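Local coordinates for protein histidine--tRNA ligase (Staphylococcus aureus, PDB 1QE0) that attaches L-histidine to its cognate tRNA(His) at the expense of ATP, working as a homodimeric class II aminoacyl-tRNA synthetase, at residues L26-I38 and N99-F111. Numbering follows the deposited sequence.
Sequences LDELMTFYNYKEI and NQPIKLYYNGPMF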
loop_
_atom_site.group_PDB
_atom_site.type_symbol
_atom_site.label_atom_id
_atom_site.label_comp_id
_atom_site.label_asym_id
_atom_site.label_seq_id
_atom_site.Cartn_x
_atom_site.Cartn_y
_atom_site.Cartn_z
ATOM N N LEU A 26 -0.811 -8.748 0.109
ATOM C CA LEU A 26 -1.159 -8.604 1.528
ATOM C C LEU A 26 -2.584 -8.037 1.683
ATOM O O LEU A 26 -3.349 -8.452 2.560
ATOM C CB LEU A 26 -0.135 -7.729 2.246
ATOM C CG LEU A 26 1.226 -8.384 2.544
ATOM C CD1 LEU A 26 2.308 -7.369 3.027
ATOM C CD2 LEU A 26 0.995 -9.481 3.554
ATOM N N ASP A 27 -2.961 -7.122 0.805
ATOM C CA ASP A 27 -4.300 -6.568 0.867
ATOM C C ASP A 27 -5.318 -7.670 0.618
ATOM O O ASP A 27 -6.387 -7.671 1.228
ATOM C CB ASP A 27 -4.449 -5.447 -0.160
ATOM C CG ASP A 27 -3.541 -4.262 0.129
ATOM O OD1 ASP A 27 -3.073 -4.081 1.274
ATOM O OD2 ASP A 27 -3.284 -3.491 -0.798
ATOM N N GLU A 28 -4.976 -8.620 -0.254
ATOM C CA GLU A 28 -5.867 -9.738 -0.573
ATOM C C GLU A 28 -5.985 -10.687 0.579
ATOM O O GLU A 28 -7.075 -11.098 0.932
ATOM C CB GLU A 28 -5.359 -10.522 -1.753
ATOM C CG GLU A 28 -5.285 -9.722 -3.017
ATOM C CD GLU A 28 -4.894 -10.570 -4.200
ATOM O OE1 GLU A 28 -4.933 -11.829 -4.073
ATOM O OE2 GLU A 28 -4.559 -9.974 -5.252
ATOM N N LEU A 29 -4.847 -11.099 1.119
ATOM C CA LEU A 29 -4.833 -11.996 2.265
ATOM C C LEU A 29 -5.688 -11.376 3.394
ATOM O O LEU A 29 -6.488 -12.079 4.013
ATOM C CB LEU A 29 -3.395 -12.222 2.770
ATOM C CG LEU A 29 -2.493 -13.405 2.387
ATOM C CD1 LEU A 29 -3.104 -14.221 1.317
ATOM C CD2 LEU A 29 -1.134 -12.915 1.970
ATOM N N MET A 30 -5.576 -10.064 3.625
ATOM C CA MET A 30 -6.348 -9.416 4.698
ATOM C C MET A 30 -7.841 -9.526 4.440
ATOM O O MET A 30 -8.665 -9.529 5.357
ATOM C CB MET A 30 -5.952 -7.946 4.882
ATOM C CG MET A 30 -4.509 -7.742 5.300
ATOM S SD MET A 30 -4.040 -8.647 6.780
ATOM C CE MET A 30 -3.344 -10.063 6.009
ATOM N N THR A 31 -8.177 -9.620 3.176
ATOM C CA THR A 31 -9.545 -9.748 2.740
ATOM C C THR A 31 -10.149 -11.075 3.239
ATOM O O THR A 31 -11.254 -11.118 3.774
ATOM C CB THR A 31 -9.527 -9.607 1.233
ATOM O OG1 THR A 31 -9.780 -8.252 0.911
ATOM C CG2 THR A 31 -10.470 -10.509 0.548
ATOM N N PHE A 32 -9.356 -12.138 3.163
ATOM C CA PHE A 32 -9.769 -13.469 3.583
ATOM C C PHE A 32 -9.907 -13.512 5.099
ATOM O O PHE A 32 -10.743 -14.224 5.633
ATOM C CB PHE A 32 -8.727 -14.516 3.144
ATOM C CG PHE A 32 -8.367 -14.462 1.705
ATOM C CD1 PHE A 32 -7.183 -14.989 1.273
ATOM C CD2 PHE A 32 -9.194 -13.851 0.772
ATOM C CE1 PHE A 32 -6.814 -14.899 -0.089
ATOM C CE2 PHE A 32 -8.831 -13.759 -0.585
ATOM C CZ PHE A 32 -7.643 -14.286 -1.005
ATOM N N TYR A 33 -9.049 -12.776 5.789
ATOM C CA TYR A 33 -9.058 -12.749 7.249
ATOM C C TYR A 33 -9.997 -11.703 7.772
ATOM O O TYR A 33 -10.268 -11.657 8.973
ATOM C CB TYR A 33 -7.666 -12.472 7.779
ATOM C CG TYR A 33 -6.733 -13.618 7.538
ATOM C CD1 TYR A 33 -6.495 -14.546 8.551
ATOM C CD2 TYR A 33 -6.141 -13.830 6.274
ATOM C CE1 TYR A 33 -5.712 -15.673 8.324
ATOM C CE2 TYR A 33 -5.349 -14.957 6.028
ATOM C CZ TYR A 33 -5.155 -15.880 7.061
ATOM O OH TYR A 33 -4.525 -17.069 6.832
ATOM N N ASN A 34 -10.398 -10.795 6.888
ATOM C CA ASN A 34 -11.333 -9.751 7.241
ATOM C C ASN A 34 -10.768 -8.595 8.078
ATOM O O ASN A 34 -11.476 -8.041 8.951
ATOM C CB ASN A 34 -12.552 -10.373 7.911
ATOM C CG ASN A 34 -13.677 -9.404 8.078
ATOM O OD1 ASN A 34 -13.934 -8.586 7.200
ATOM N ND2 ASN A 34 -14.359 -9.467 9.220
ATOM N N TYR A 35 -9.494 -8.250 7.844
ATOM C CA TYR A 35 -8.879 -7.120 8.529
ATOM C C TYR A 35 -9.025 -5.955 7.567
ATOM O O TYR A 35 -8.887 -6.136 6.351
ATOM C CB TYR A 35 -7.423 -7.373 8.796
ATOM C CG TYR A 35 -7.214 -8.245 9.980
ATOM C CD1 TYR A 35 -6.625 -7.757 11.139
ATOM C CD2 TYR A 35 -7.621 -9.547 9.967
ATOM C CE1 TYR A 35 -6.447 -8.573 12.265
ATOM C CE2 TYR A 35 -7.457 -10.371 11.095
ATOM C CZ TYR A 35 -6.870 -9.872 12.237
ATOM O OH TYR A 35 -6.744 -10.681 13.349
ATOM N N LYS A 36 -9.343 -4.774 8.099
ATOM C CA LYS A 36 -9.548 -3.575 7.293
ATOM C C LYS A 36 -8.381 -2.585 7.400
ATOM O O LYS A 36 -7.818 -2.411 8.473
ATOM C CB LYS A 36 -10.841 -2.923 7.732
ATOM C CG LYS A 36 -11.984 -3.901 8.001
ATOM C CD LYS A 36 -12.503 -4.631 6.761
ATOM C CE LYS A 36 -13.766 -5.429 7.087
ATOM N NZ LYS A 36 -14.246 -6.261 5.938
ATOM N N GLU A 37 -8.055 -1.909 6.297
ATOM C CA GLU A 37 -6.923 -0.985 6.266
ATOM C C GLU A 37 -7.176 0.386 6.835
ATOM O O GLU A 37 -8.188 0.992 6.551
ATOM C CB GLU A 37 -6.394 -0.798 4.855
ATOM C CG GLU A 37 -5.069 -0.045 4.864
ATOM C CD GLU A 37 -4.566 0.352 3.492
ATOM O OE1 GLU A 37 -5.362 0.494 2.546
ATOM O OE2 GLU A 37 -3.356 0.568 3.367
ATOM N N ILE A 38 -6.231 0.889 7.613
ATOM C CA ILE A 38 -6.365 2.209 8.187
ATOM C C ILE A 38 -5.047 2.895 7.826
ATOM O O ILE A 38 -4.016 2.238 7.718
ATOM C CB ILE A 38 -6.568 2.126 9.725
ATOM C CG1 ILE A 38 -6.788 3.511 10.344
ATOM C CG2 ILE A 38 -5.370 1.451 10.392
ATOM C CD1 ILE A 38 -6.910 3.447 11.854
ATOM N N ASN A 99 -19.393 -3.875 15.619
ATOM C CA ASN A 99 -18.553 -4.927 15.044
ATOM C C ASN A 99 -17.225 -5.055 15.796
ATOM O O ASN A 99 -16.379 -4.176 15.721
ATOM C CB ASN A 99 -18.310 -4.628 13.560
ATOM C CG ASN A 99 -17.296 -5.578 12.905
ATOM O OD1 ASN A 99 -16.858 -6.563 13.494
ATOM N ND2 ASN A 99 -16.938 -5.285 11.665
ATOM N N GLN A 100 -17.051 -6.161 16.516
ATOM C CA GLN A 100 -15.843 -6.416 17.276
ATOM C C GLN A 100 -15.461 -7.892 17.097
ATOM O O GLN A 100 -16.316 -8.720 16.809
ATOM C CB GLN A 100 -16.099 -6.128 18.751
ATOM C CG GLN A 100 -16.497 -4.714 19.090
ATOM C CD GLN A 100 -15.361 -3.709 19.134
ATOM O OE1 GLN A 100 -14.250 -3.991 19.597
ATOM N NE2 GLN A 100 -15.657 -2.501 18.698
ATOM N N PRO A 101 -14.168 -8.242 17.257
ATOM C CA PRO A 101 -13.054 -7.346 17.591
ATOM C C PRO A 101 -12.701 -6.423 16.435
ATOM O O PRO A 101 -13.080 -6.668 15.286
ATOM C CB PRO A 101 -11.913 -8.321 17.890
ATOM C CG PRO A 101 -12.196 -9.472 16.984
ATOM C CD PRO A 101 -13.691 -9.631 17.112
ATOM N N ILE A 102 -12.075 -5.299 16.742
ATOM C CA ILE A 102 -11.654 -4.389 15.687
ATOM C C ILE A 102 -10.396 -5.020 15.068
ATOM O O ILE A 102 -9.360 -5.149 15.725
ATOM C CB ILE A 102 -11.307 -3.027 16.247
ATOM C CG1 ILE A 102 -12.546 -2.373 16.812
ATOM C CG2 ILE A 102 -10.711 -2.212 15.185
ATOM C CD1 ILE A 102 -13.755 -2.678 15.975
ATOM N N LYS A 103 -10.544 -5.532 13.854
ATOM C CA LYS A 103 -9.466 -6.179 13.133
ATOM C C LYS A 103 -8.956 -5.217 12.074
ATOM O O LYS A 103 -9.560 -5.122 11.004
ATOM C CB LYS A 103 -10.037 -7.419 12.485
ATOM C CG LYS A 103 -10.448 -8.467 13.508
ATOM C CD LYS A 103 -11.262 -9.588 12.898
ATOM C CE LYS A 103 -10.419 -10.704 12.381
ATOM N NZ LYS A 103 -11.325 -11.847 12.088
ATOM N N LEU A 104 -7.847 -4.527 12.351
ATOM C CA LEU A 104 -7.274 -3.520 11.446
ATOM C C LEU A 104 -5.829 -3.815 11.005
ATOM O O LEU A 104 -5.058 -4.412 11.765
ATOM C CB LEU A 104 -7.222 -2.184 12.184
ATOM C CG LEU A 104 -8.427 -1.393 12.696
ATOM C CD1 LEU A 104 -7.925 -0.308 13.659
ATOM C CD2 LEU A 104 -9.202 -0.783 11.568
ATOM N N TYR A 105 -5.444 -3.338 9.823
ATOM C CA TYR A 105 -4.081 -3.514 9.339
ATOM C C TYR A 105 -3.576 -2.246 8.694
ATOM O O TYR A 105 -4.364 -1.363 8.325
ATOM C CB TYR A 105 -3.957 -4.682 8.354
ATOM C CG TYR A 105 -4.298 -4.415 6.902
ATOM C CD1 TYR A 105 -3.351 -3.949 6.000
ATOM C CD2 TYR A 105 -5.555 -4.703 6.422
ATOM C CE1 TYR A 105 -3.660 -3.790 4.666
ATOM C CE2 TYR A 105 -5.880 -4.539 5.091
ATOM C CZ TYR A 105 -4.944 -4.091 4.222
ATOM O OH TYR A 105 -5.328 -3.969 2.903
ATOM N N TYR A 106 -2.256 -2.125 8.597
ATOM C CA TYR A 106 -1.659 -0.941 7.996
ATOM C C TYR A 106 -0.441 -1.337 7.219
ATOM O O TYR A 106 -0.028 -2.485 7.264
ATOM C CB TYR A 106 -1.317 0.088 9.060
ATOM C CG TYR A 106 -0.363 -0.388 10.095
ATOM C CD1 TYR A 106 -0.808 -0.732 11.369
ATOM C CD2 TYR A 106 0.988 -0.522 9.805
ATOM C CE1 TYR A 106 0.076 -1.208 12.328
ATOM C CE2 TYR A 106 1.886 -1.000 10.756
ATOM C CZ TYR A 106 1.427 -1.345 12.008
ATOM O OH TYR A 106 2.319 -1.850 12.919
ATOM N N ASN A 107 0.123 -0.390 6.492
ATOM C CA ASN A 107 1.314 -0.635 5.681
ATOM C C ASN A 107 1.823 0.733 5.197
ATOM O O ASN A 107 1.141 1.396 4.419
ATOM C CB ASN A 107 0.925 -1.507 4.477
ATOM C CG ASN A 107 2.122 -1.925 3.619
ATOM O OD1 ASN A 107 3.199 -1.343 3.668
ATOM N ND2 ASN A 107 1.918 -2.943 2.822
ATOM N N GLY A 108 2.975 1.181 5.687
ATOM C CA GLY A 108 3.492 2.459 5.244
ATOM C C GLY A 108 4.846 2.722 5.842
ATOM O O GLY A 108 5.353 1.913 6.607
ATOM N N PRO A 109 5.493 3.825 5.490
ATOM C CA PRO A 109 6.810 4.148 6.035
ATOM C C PRO A 109 6.794 4.593 7.477
ATOM O O PRO A 109 5.950 5.409 7.869
ATOM C CB PRO A 109 7.267 5.295 5.143
ATOM C CG PRO A 109 5.987 5.940 4.770
ATOM C CD PRO A 109 5.158 4.743 4.399
ATOM N N MET A 110 7.809 4.147 8.214
ATOM C CA MET A 110 8.002 4.467 9.622
ATOM C C MET A 110 9.330 5.232 9.669
ATOM O O MET A 110 10.139 5.092 8.744
ATOM C CB MET A 110 8.100 3.181 10.444
ATOM C CG MET A 110 6.881 2.329 10.366
ATOM S SD MET A 110 5.449 3.194 10.987
ATOM C CE MET A 110 4.146 2.444 10.036
ATOM N N PHE A 111 9.589 5.995 10.736
ATOM C CA PHE A 111 10.821 6.779 10.838
ATOM C C PHE A 111 11.587 6.696 12.153
ATOM O O PHE A 111 11.228 7.353 13.131
ATOM C CB PHE A 111 10.494 8.244 10.575
ATOM C CG PHE A 111 9.760 8.466 9.304
ATOM C CD1 PHE A 111 10.447 8.875 8.159
ATOM C CD2 PHE A 111 8.388 8.197 9.217
ATOM C CE1 PHE A 111 9.779 9.007 6.957
ATOM C CE2 PHE A 111 7.706 8.326 8.019
ATOM C CZ PHE A 111 8.399 8.725 6.891
HETATM O O HOH W 1 -7.387 -5.423 2.156
#
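Three backbone bonds join residues 36-38 to strand 102-111 in parallel register: Lys36 N to Lys103 O (2.9 Å), Tyr105 N to Lys36 O (2.9 Å) and Ile38 N to Tyr105 O (3.0 Å). Helix 26-33 runs antiparallel to the strand (177° between the axes); a Schellman turn with Asn34 at positive phi ends it, and the chain reverses to bring residues 36-38 parallel.

The Tyr105 ring lies between helix 26-33 and residues 36-38. With CG held between its backbone N and carbonyl carbon (chi1 84°), it is sandwiched by aliphatic carbons: Met30 CG over one face, 3.5 Å from the centroid, and Glu37 CB over the other. The Met30 sulfur stands obliquely to the ring, a Met-aromatic contact. A further CH-pi contact sets Lys103 CB over the middle of the Tyr35 ring, 3.7 Å from its centroid.

Tyr105 OH donates to Asp27 OD1 (2.8 Å), meeting the carboxylate from above its plane, and accepts from a water that also donates to Asp27 O. Lys103 NZ bonds weakly to Tyr33 O; its salt bridges go to Glu142 of the same chain and Asp360 of the second subunit. Glu37 salt-bridges Arg20 of that subunit.

The helix and following short strand correspond to class II motif 1, the antiparallel strands 102-111 and 123-132 to motif 2; helix 137-153 packs against Leu26, Tyr33 and Tyr35, and helix 82-91 touches Ile38 and Leu104.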